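Local coordinates for protein DspB (Aggregatibacter actinomycetemcomitans, PDB 1YHT) that probably hydrolyses the beta-linked N-acetylglucosamine polysaccharide of biofilm as a family 20 glycoside hydrolase, releasing cells from the matrix, at residues E190-L202 and M215-N229. Residues are numbered along the deposited sequence; the frame is centred on the assembly and turned at random.
Sequences ESNHEFITYANKL and MWNDGLIKNTFEQIN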
ATOM      1  N   GLU A 190     -18.648  -6.362 -12.991  1.00 31.66           N
ATOM      2  CA  GLU A 190     -18.525  -5.095 -13.702  1.00 30.80           C
ATOM      3  C   GLU A 190     -18.808  -4.039 -12.644  1.00 28.61           C
ATOM      4  O   GLU A 190     -19.946  -3.927 -12.158  1.00 28.99           O
ATOM      5  CB  GLU A 190     -19.568  -5.001 -14.847  1.00 31.49           C
ATOM      6  CG  GLU A 190     -19.313  -5.918 -16.073  1.00 33.10           C
ATOM      7  CD  GLU A 190     -19.676  -7.398 -15.862  1.00 36.18           C
ATOM      8  OE1 GLU A 190     -20.850  -7.692 -15.559  1.00 39.43           O
ATOM      9  OE2 GLU A 190     -18.802  -8.284 -16.043  1.00 38.62           O
ATOM     10  N   SER A 191     -17.778  -3.303 -12.242  1.00 25.91           N
ATOM     11  CA  SER A 191     -17.946  -2.286 -11.189  1.00 23.73           C
ATOM     12  C   SER A 191     -17.208  -0.977 -11.472  1.00 21.51           C
ATOM     13  O   SER A 191     -17.236  -0.084 -10.641  1.00 19.83           O
ATOM     14  CB  SER A 191     -17.538  -2.855  -9.803  1.00 24.33           C
ATOM     15  OG  SER A 191     -16.130  -2.949  -9.642  1.00 23.84           O
ATOM     16  N   ASN A 192     -16.570  -0.872 -12.641  1.00 18.90           N
ATOM     17  CA  ASN A 192     -15.573   0.163 -12.866  1.00 17.49           C
ATOM     18  C   ASN A 192     -16.135   1.554 -12.832  1.00 15.24           C
ATOM     19  O   ASN A 192     -15.493   2.436 -12.259  1.00 15.61           O
ATOM     20  CB  ASN A 192     -14.772  -0.012 -14.154  1.00 17.51           C
ATOM     21  CG  ASN A 192     -13.643   1.021 -14.266  1.00 18.36           C
ATOM     22  OD1 ASN A 192     -12.546   0.879 -13.629  1.00 19.93           O
ATOM     23  ND2 ASN A 192     -13.914   2.102 -14.986  1.00 13.15           N
ATOM     24  N   HIS A 193     -17.298   1.784 -13.447  1.00 12.82           N
ATOM     25  CA  HIS A 193     -17.824   3.150 -13.503  1.00 13.01           C
ATOM     26  C   HIS A 193     -18.060   3.685 -12.116  1.00 12.30           C
ATOM     27  O   HIS A 193     -17.715   4.795 -11.851  1.00 12.56           O
ATOM     28  CB  HIS A 193     -19.085   3.282 -14.366  1.00 11.82           C
ATOM     29  CG  HIS A 193     -18.856   2.857 -15.789  1.00  9.18           C
ATOM     30  ND1 HIS A 193     -18.368   3.715 -16.755  1.00  8.87           N
ATOM     31  CD2 HIS A 193     -18.958   1.646 -16.383  1.00  5.54           C
ATOM     32  CE1 HIS A 193     -18.196   3.049 -17.883  1.00  5.21           C
ATOM     33  NE2 HIS A 193     -18.570   1.803 -17.689  1.00 10.69           N
ATOM     34  N   GLU A 194     -18.655   2.894 -11.238  1.00 13.14           N
ATOM     35  CA  GLU A 194     -18.898   3.366  -9.868  1.00 14.53           C
ATOM     36  C   GLU A 194     -17.604   3.560  -9.070  1.00 13.56           C
ATOM     37  O   GLU A 194     -17.574   4.324  -8.111  1.00 13.07           O
ATOM     38  CB  GLU A 194     -19.841   2.416  -9.126  1.00 15.72           C
ATOM     39  CG  GLU A 194     -21.255   2.460  -9.642  1.00 22.37           C
ATOM     40  CD  GLU A 194     -21.984   3.754  -9.275  1.00 28.89           C
ATOM     41  OE1 GLU A 194     -21.572   4.456  -8.289  1.00 30.97           O
ATOM     42  OE2 GLU A 194     -22.980   4.043  -9.999  1.00 35.78           O
ATOM     43  N   PHE A 195     -16.530   2.873  -9.469  1.00 13.10           N
ATOM     44  CA  PHE A 195     -15.251   3.057  -8.826  1.00 11.87           C
ATOM     45  C   PHE A 195     -14.729   4.477  -9.029  1.00 12.75           C
ATOM     46  O   PHE A 195     -14.190   5.072  -8.108  1.00 11.92           O
ATOM     47  CB  PHE A 195     -14.234   2.009  -9.273  1.00 12.75           C
ATOM     48  CG  PHE A 195     -12.893   2.196  -8.627  1.00 12.45           C
ATOM     49  CD1 PHE A 195     -12.765   1.993  -7.248  1.00 12.07           C
ATOM     50  CD2 PHE A 195     -11.806   2.673  -9.364  1.00 12.15           C
ATOM     51  CE1 PHE A 195     -11.558   2.212  -6.612  1.00 14.48           C
ATOM     52  CE2 PHE A 195     -10.550   2.898  -8.742  1.00 14.90           C
ATOM     53  CZ  PHE A 195     -10.422   2.681  -7.367  1.00 13.43           C
ATOM     54  N   ILE A 196     -14.899   5.039 -10.232  1.00 12.94           N
ATOM     55  CA  ILE A 196     -14.481   6.419 -10.515  1.00 12.49           C
ATOM     56  C   ILE A 196     -15.134   7.353  -9.521  1.00 11.77           C
ATOM     57  O   ILE A 196     -14.470   8.210  -8.898  1.00 10.89           O
ATOM     58  CB  ILE A 196     -14.901   6.864 -11.923  1.00 13.80           C
ATOM     59  CG1 ILE A 196     -14.304   5.933 -12.989  1.00 15.88           C
ATOM     60  CG2 ILE A 196     -14.564   8.339 -12.173  1.00 14.35           C
ATOM     61  CD1 ILE A 196     -12.905   5.619 -12.814  1.00 17.17           C
ATOM     62  N   THR A 197     -16.439   7.174  -9.370  1.00 10.39           N
ATOM     63  CA  THR A 197     -17.221   7.988  -8.468  1.00 10.66           C
ATOM     64  C   THR A 197     -16.723   7.859  -7.023  1.00  9.65           C
ATOM     65  O   THR A 197     -16.607   8.845  -6.294  1.00  9.50           O
ATOM     66  CB  THR A 197     -18.717   7.588  -8.565  1.00 11.32           C
ATOM     67  OG1 THR A 197     -19.123   7.694  -9.935  1.00 12.02           O
ATOM     68  CG2 THR A 197     -19.573   8.449  -7.699  1.00 12.32           C
ATOM     69  N   TYR A 198     -16.486   6.626  -6.610  1.00 10.21           N
ATOM     70  CA  TYR A 198     -16.052   6.301  -5.251  1.00 10.17           C
ATOM     71  C   TYR A 198     -14.656   6.910  -5.003  1.00 10.35           C
ATOM     72  O   TYR A 198     -14.435   7.595  -4.031  1.00  9.97           O
ATOM     73  CB  TYR A 198     -16.027   4.764  -5.114  1.00 11.25           C
ATOM     74  CG  TYR A 198     -15.495   4.206  -3.795  1.00 11.06           C
ATOM     75  CD1 TYR A 198     -16.256   4.285  -2.619  1.00  9.89           C
ATOM     76  CD2 TYR A 198     -14.238   3.588  -3.729  1.00 10.46           C
ATOM     77  CE1 TYR A 198     -15.770   3.783  -1.404  1.00  9.09           C
ATOM     78  CE2 TYR A 198     -13.736   3.095  -2.505  1.00 10.43           C
ATOM     79  CZ  TYR A 198     -14.513   3.188  -1.346  1.00 11.51           C
ATOM     80  OH  TYR A 198     -14.048   2.689  -0.134  1.00  9.69           O
ATOM     81  N   ALA A 199     -13.726   6.648  -5.902  1.00 10.74           N
ATOM     82  CA  ALA A 199     -12.348   7.116  -5.721  1.00 11.14           C
ATOM     83  C   ALA A 199     -12.317   8.652  -5.758  1.00 10.61           C
ATOM     84  O   ALA A 199     -11.615   9.276  -4.967  1.00 11.55           O
ATOM     85  CB  ALA A 199     -11.430   6.525  -6.776  1.00 11.18           C
ATOM     86  N   ASN A 200     -13.101   9.257  -6.641  1.00  9.84           N
ATOM     87  CA  ASN A 200     -13.169  10.708  -6.683  1.00 10.20           C
ATOM     88  C   ASN A 200     -13.686  11.248  -5.351  1.00  9.44           C
ATOM     89  O   ASN A 200     -13.121  12.200  -4.823  1.00  9.46           O
ATOM     90  CB  ASN A 200     -14.005  11.207  -7.876  1.00  9.82           C
ATOM     91  CG  ASN A 200     -13.235  11.224  -9.175  1.00 11.74           C
ATOM     92  OD1 ASN A 200     -12.012  11.117  -9.178  1.00  8.63           O
ATOM     93  ND2 ASN A 200     -13.949  11.384 -10.305  1.00 11.45           N
ATOM     94  N   LYS A 201     -14.710  10.622  -4.788  1.00  8.89           N
ATOM     95  CA  LYS A 201     -15.300  11.121  -3.526  1.00 10.24           C
ATOM     96  C   LYS A 201     -14.291  11.094  -2.379  1.00 10.54           C
ATOM     97  O   LYS A 201     -14.193  12.030  -1.553  1.00  9.11           O
ATOM     98  CB  LYS A 201     -16.573  10.365  -3.151  1.00  9.44           C
ATOM     99  CG  LYS A 201     -17.806  10.886  -3.876  1.00 12.03           C
ATOM    100  CD  LYS A 201     -19.009  10.011  -3.635  1.00 12.84           C
ATOM    101  CE  LYS A 201     -20.284  10.633  -4.216  1.00 17.04           C
ATOM    102  NZ  LYS A 201     -21.487   9.854  -3.798  1.00 18.55           N
ATOM    103  N   LEU A 202     -13.511  10.019  -2.386  1.00 11.06           N
ATOM    104  CA  LEU A 202     -12.434   9.820  -1.406  1.00 10.70           C
ATOM    105  C   LEU A 202     -11.337  10.888  -1.580  1.00 10.08           C
ATOM    106  O   LEU A 202     -10.903  11.510  -0.599  1.00 10.05           O
ATOM    107  CB  LEU A 202     -11.926   8.374  -1.516  1.00 10.80           C
ATOM    108  CG  LEU A 202     -12.517   7.300  -0.593  1.00 12.77           C
ATOM    109  CD1 LEU A 202     -14.016   7.359  -0.221  1.00 13.02           C
ATOM    110  CD2 LEU A 202     -12.026   5.920  -0.879  1.00 12.57           C
ATOM    111  N   MET A 215      -3.085   6.125  -5.053  1.00  8.18           N
ATOM    112  CA  MET A 215      -3.934   5.022  -5.465  1.00  8.06           C
ATOM    113  C   MET A 215      -3.233   4.039  -6.394  1.00  7.49           C
ATOM    114  O   MET A 215      -2.471   4.456  -7.243  1.00  8.74           O
ATOM    115  CB  MET A 215      -5.162   5.613  -6.185  1.00  8.26           C
ATOM    116  CG  MET A 215      -6.225   4.632  -6.375  1.00  9.66           C
ATOM    117  SD  MET A 215      -7.665   5.415  -7.208  1.00 12.82           S
ATOM    118  CE  MET A 215      -7.021   5.442  -8.846  1.00 12.99           C
ATOM    119  N   TRP A 216      -3.526   2.731  -6.242  1.00  6.97           N
ATOM    120  CA  TRP A 216      -3.013   1.684  -7.114  1.00  7.82           C
ATOM    121  C   TRP A 216      -3.602   1.885  -8.537  1.00  8.49           C
ATOM    122  O   TRP A 216      -4.680   2.474  -8.682  1.00  8.63           O
ATOM    123  CB  TRP A 216      -3.353   0.275  -6.561  1.00  7.50           C
ATOM    124  CG  TRP A 216      -2.721  -0.083  -5.241  1.00  6.73           C
ATOM    125  CD1 TRP A 216      -3.359  -0.340  -4.067  1.00  6.79           C
ATOM    126  CD2 TRP A 216      -1.319  -0.225  -4.971  1.00  8.58           C
ATOM    127  NE1 TRP A 216      -2.441  -0.647  -3.081  1.00  7.33           N
ATOM    128  CE2 TRP A 216      -1.187  -0.580  -3.608  1.00  4.63           C
ATOM    129  CE3 TRP A 216      -0.168  -0.167  -5.771  1.00  5.80           C
ATOM    130  CZ2 TRP A 216       0.049  -0.831  -3.011  1.00  8.50           C
ATOM    131  CZ3 TRP A 216       1.036  -0.418  -5.206  1.00  7.54           C
ATOM    132  CH2 TRP A 216       1.151  -0.743  -3.808  1.00  9.82           C
ATOM    133  N   ASN A 217      -2.901   1.430  -9.581  1.00  8.89           N
ATOM    134  CA  ASN A 217      -3.386   1.699 -10.971  1.00  9.27           C
ATOM    135  C   ASN A 217      -4.520   0.826 -11.506  1.00  9.23           C
ATOM    136  O   ASN A 217      -4.985   1.059 -12.592  1.00  9.59           O
ATOM    137  CB  ASN A 217      -2.239   1.646 -11.978  1.00  8.73           C
ATOM    138  CG  ASN A 217      -1.653   0.279 -12.108  1.00  9.20           C
ATOM    139  OD1 ASN A 217      -0.936  -0.175 -11.227  1.00  8.52           O
ATOM    140  ND2 ASN A 217      -1.973  -0.413 -13.206  1.00  7.91           N
ATOM    141  N   ASP A 218      -4.956  -0.171 -10.745  1.00 10.52           N
ATOM    142  CA  ASP A 218      -5.743  -1.262 -11.276  1.00 10.57           C
ATOM    143  C   ASP A 218      -7.054  -0.798 -11.963  1.00 11.32           C
ATOM    144  O   ASP A 218      -7.477  -1.396 -12.960  1.00 11.18           O
ATOM    145  CB  ASP A 218      -6.134  -2.273 -10.200  1.00 10.03           C
ATOM    146  CG  ASP A 218      -4.972  -2.817  -9.427  1.00  9.65           C
ATOM    147  OD1 ASP A 218      -4.966  -4.030  -9.179  1.00  8.43           O
ATOM    148  OD2 ASP A 218      -4.084  -2.019  -9.039  1.00  8.42           O
ATOM    149  N   GLY A 219      -7.673   0.240 -11.401  1.00 10.83           N
ATOM    150  CA  GLY A 219      -8.962   0.716 -11.874  1.00 11.80           C
ATOM    151  C   GLY A 219      -8.897   1.759 -12.940  1.00 11.31           C
ATOM    152  O   GLY A 219      -9.909   2.302 -13.318  1.00 10.29           O
ATOM    153  N   LEU A 220      -7.687   2.011 -13.452  1.00 12.09           N
ATOM    154  CA  LEU A 220      -7.475   3.033 -14.463  1.00 11.56           C
ATOM    155  C   LEU A 220      -7.552   2.375 -15.818  1.00 12.07           C
ATOM    156  O   LEU A 220      -6.609   1.684 -16.249  1.00  8.99           O
ATOM    157  CB  LEU A 220      -6.118   3.737 -14.255  1.00 12.18           C
ATOM    158  CG  LEU A 220      -5.973   4.481 -12.921  1.00 13.41           C
ATOM    159  CD1 LEU A 220      -4.606   5.090 -12.724  1.00 12.62           C
ATOM    160  CD2 LEU A 220      -7.021   5.557 -12.786  1.00 15.34           C
ATOM    161  N   ILE A 221      -8.715   2.550 -16.461  1.00 12.55           N
ATOM    162  CA  ILE A 221      -8.960   1.959 -17.765  1.00 12.45           C
ATOM    163  C   ILE A 221      -9.216   3.046 -18.789  1.00 12.00           C
ATOM    164  O   ILE A 221      -9.558   4.152 -18.444  1.00 10.72           O
ATOM    165  CB  ILE A 221     -10.092   0.931 -17.727  1.00 13.24           C
ATOM    166  CG1 ILE A 221     -11.454   1.603 -17.432  1.00 11.92           C
ATOM    167  CG2 ILE A 221      -9.772  -0.196 -16.696  1.00 13.36           C
ATOM    168  CD1 ILE A 221     -12.600   0.640 -17.579  1.00 16.18           C
ATOM    169  N   LYS A 222      -9.002   2.727 -20.056  1.00 12.39           N
ATOM    170  CA  LYS A 222      -9.166   3.714 -21.147  1.00 13.25           C
ATOM    171  C   LYS A 222     -10.564   4.316 -21.243  1.00 12.75           C
ATOM    172  O   LYS A 222     -10.696   5.480 -21.547  1.00 13.22           O
ATOM    173  CB  LYS A 222      -8.834   3.056 -22.483  1.00 13.92           C
ATOM    174  CG  LYS A 222      -7.369   2.786 -22.677  1.00 17.05           C
ATOM    175  CD  LYS A 222      -7.126   2.141 -24.063  1.00 20.04           C
ATOM    176  CE  LYS A 222      -5.917   1.241 -24.060  1.00 23.02           C
ATOM    177  NZ  LYS A 222      -5.855   0.438 -25.354  1.00 23.50           N
ATOM    178  N   ASN A 223     -11.591   3.505 -20.973  1.00 12.72           N
ATOM    179  CA  ASN A 223     -12.986   3.932 -21.062  1.00 13.53           C
ATOM    180  C   ASN A 223     -13.377   5.035 -20.131  1.00 13.64           C
ATOM    181  O   ASN A 223     -14.290   5.797 -20.459  1.00 14.74           O
ATOM    182  CB  ASN A 223     -13.956   2.778 -20.755  1.00 13.60           C
ATOM    183  CG  ASN A 223     -14.160   1.877 -21.920  1.00 15.17           C
ATOM    184  OD1 ASN A 223     -13.688   2.161 -23.030  1.00 12.15           O
ATOM    185  ND2 ASN A 223     -14.833   0.757 -21.680  1.00 13.23           N
ATOM    186  N   THR A 224     -12.708   5.117 -18.980  1.00 13.28           N
ATOM    187  CA  THR A 224     -13.164   5.970 -17.862  1.00 12.86           C
ATOM    188  C   THR A 224     -12.077   6.824 -17.171  1.00 13.18           C
ATOM    189  O   THR A 224     -12.399   7.687 -16.392  1.00 12.94           O
ATOM    190  CB  THR A 224     -13.822   5.106 -16.772  1.00 13.61           C
ATOM    191  OG1 THR A 224     -12.886   4.149 -16.259  1.00 12.62           O
ATOM    192  CG2 THR A 224     -15.085   4.371 -17.273  1.00 13.22           C
ATOM    193  N   PHE A 225     -10.797   6.563 -17.413  1.00 12.73           N
ATOM    194  CA  PHE A 225      -9.771   7.207 -16.578  1.00 14.02           C
ATOM    195  C   PHE A 225      -9.746   8.717 -16.650  1.00 13.12           C
ATOM    196  O   PHE A 225      -9.322   9.351 -15.724  1.00 12.52           O
ATOM    197  CB  PHE A 225      -8.367   6.629 -16.792  1.00 13.78           C
ATOM    198  CG  PHE A 225      -7.630   7.214 -17.943  1.00 15.72           C
ATOM    199  CD1 PHE A 225      -6.459   7.947 -17.728  1.00 15.97           C
ATOM    200  CD2 PHE A 225      -8.076   7.019 -19.248  1.00 13.72           C
ATOM    201  CE1 PHE A 225      -5.733   8.476 -18.812  1.00 15.58           C
ATOM    202  CE2 PHE A 225      -7.360   7.541 -20.338  1.00 16.22           C
ATOM    203  CZ  PHE A 225      -6.187   8.269 -20.117  1.00 18.30           C
ATOM    204  N   GLU A 226     -10.213   9.292 -17.751  1.00 13.59           N
ATOM    205  CA  GLU A 226     -10.249  10.712 -17.901  1.00 13.24           C
ATOM    206  C   GLU A 226     -11.278  11.357 -16.977  1.00 12.57           C
ATOM    207  O   GLU A 226     -11.246  12.560 -16.841  1.00 11.63           O
ATOM    208  CB  GLU A 226     -10.512  11.089 -19.360  1.00 14.69           C
ATOM    209  CG  GLU A 226      -9.488  10.494 -20.335  1.00 17.05           C
ATOM    210  CD  GLU A 226      -9.873  10.640 -21.795  1.00 20.71           C
ATOM    211  OE1 GLU A 226     -10.766   9.899 -22.294  1.00 20.61           O
ATOM    212  OE2 GLU A 226      -9.289  11.532 -22.427  1.00 25.07           O
ATOM    213  N   GLN A 227     -12.138  10.567 -16.311  1.00 11.16           N
ATOM    214  CA  GLN A 227     -13.094  11.079 -15.299  1.00 11.72           C
ATOM    215  C   GLN A 227     -12.495  11.178 -13.878  1.00 12.03           C
ATOM    216  O   GLN A 227     -13.082  11.734 -12.980  1.00 12.41           O
ATOM    217  CB  GLN A 227     -14.312  10.145 -15.225  1.00 11.90           C
ATOM    218  CG  GLN A 227     -15.100  10.033 -16.529  1.00 13.04           C
ATOM    219  CD  GLN A 227     -16.035   8.838 -16.567  1.00 12.74           C
ATOM    220  OE1 GLN A 227     -16.738   8.575 -15.611  1.00 11.24           O
ATOM    221  NE2 GLN A 227     -16.016   8.090 -17.669  1.00  9.01           N
ATOM    222  N   ILE A 228     -11.309  10.622 -13.700  1.00 12.94           N
ATOM    223  CA  ILE A 228     -10.628  10.574 -12.396  1.00 14.19           C
ATOM    224  C   ILE A 228     -10.048  11.932 -12.115  1.00 12.31           C
ATOM    225  O   ILE A 228      -9.562  12.585 -13.035  1.00 10.96           O
ATOM    226  CB  ILE A 228      -9.474   9.469 -12.455  1.00 14.22           C
ATOM    227  CG1 ILE A 228     -10.074   8.113 -12.184  1.00 17.95           C
ATOM    228  CG2 ILE A 228      -8.345   9.736 -11.495  1.00 18.42           C
ATOM    229  CD1 ILE A 228     -10.298   7.835 -10.679  1.00 22.34           C
ATOM    230  N   ASN A 229     -10.139  12.355 -10.859  1.00 10.71           N
ATOM    231  CA  ASN A 229      -9.472  13.553 -10.353  1.00 10.95           C
ATOM    232  C   ASN A 229      -8.032  13.527 -10.827  1.00 10.32           C
ATOM    233  O   ASN A 229      -7.292  12.632 -10.457  1.00  9.09           O
ATOM    234  CB  ASN A 229      -9.509  13.549  -8.792  1.00 10.86           C
ATOM    235  CG  ASN A 229      -8.858  14.789  -8.135  1.00 11.56           C
ATOM    236  OD1 ASN A 229      -8.192  15.564  -8.784  1.00 12.02           O
ATOM    237  ND2 ASN A 229      -9.060  14.949  -6.814  1.00 10.68           N
TER
HETATM  238  O   HOH W   1     -18.129   6.501 -14.112  1.00 14.08           O
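N200 turns CG anti to its own carbonyl carbon (chi1 -81°), which swings the amide across to Q227-N229, while M215 has CG anti to the backbone N and a bend at chi3 beside F195. The two contacts join helix 192-208 to the end of strand 212-216 and the loop that follows it, within the beta-alpha-beta unit 177-181, 192-208, 212-216 of the TIM barrel. The N200 amide uses both of its ends: ND2 donates to Q227 O at 2.8 Å, with the acceptor almost in the amide plane, and OD1 accepts from N229 N, also at 2.8 Å and nearly straight (167°). Two bonds in different directions should fix the amide's rotation. N229 turns its own polar end elsewhere, OD1 accepting from N231 N and ND2 bonding S203 OG.

On the barrel side, M215 SD lies 3.9 Å from F195 CZ in an oblique Met-aromatic contact, its direction from the ring centroid 68° off the normal, and A199 CB meets the same sulfur. F185 also packs on F195, and I180 of strand 177-181 touches both A199 and M215. I196 forks over the loop: CD1 reaches I228 CG1 at 3.8 Å, and CG2 meets Q227 CB at 3.6 Å. Near the surface, one water donates to both H193 O and Q227 OE1, each 2.9 Å from the water oxygen.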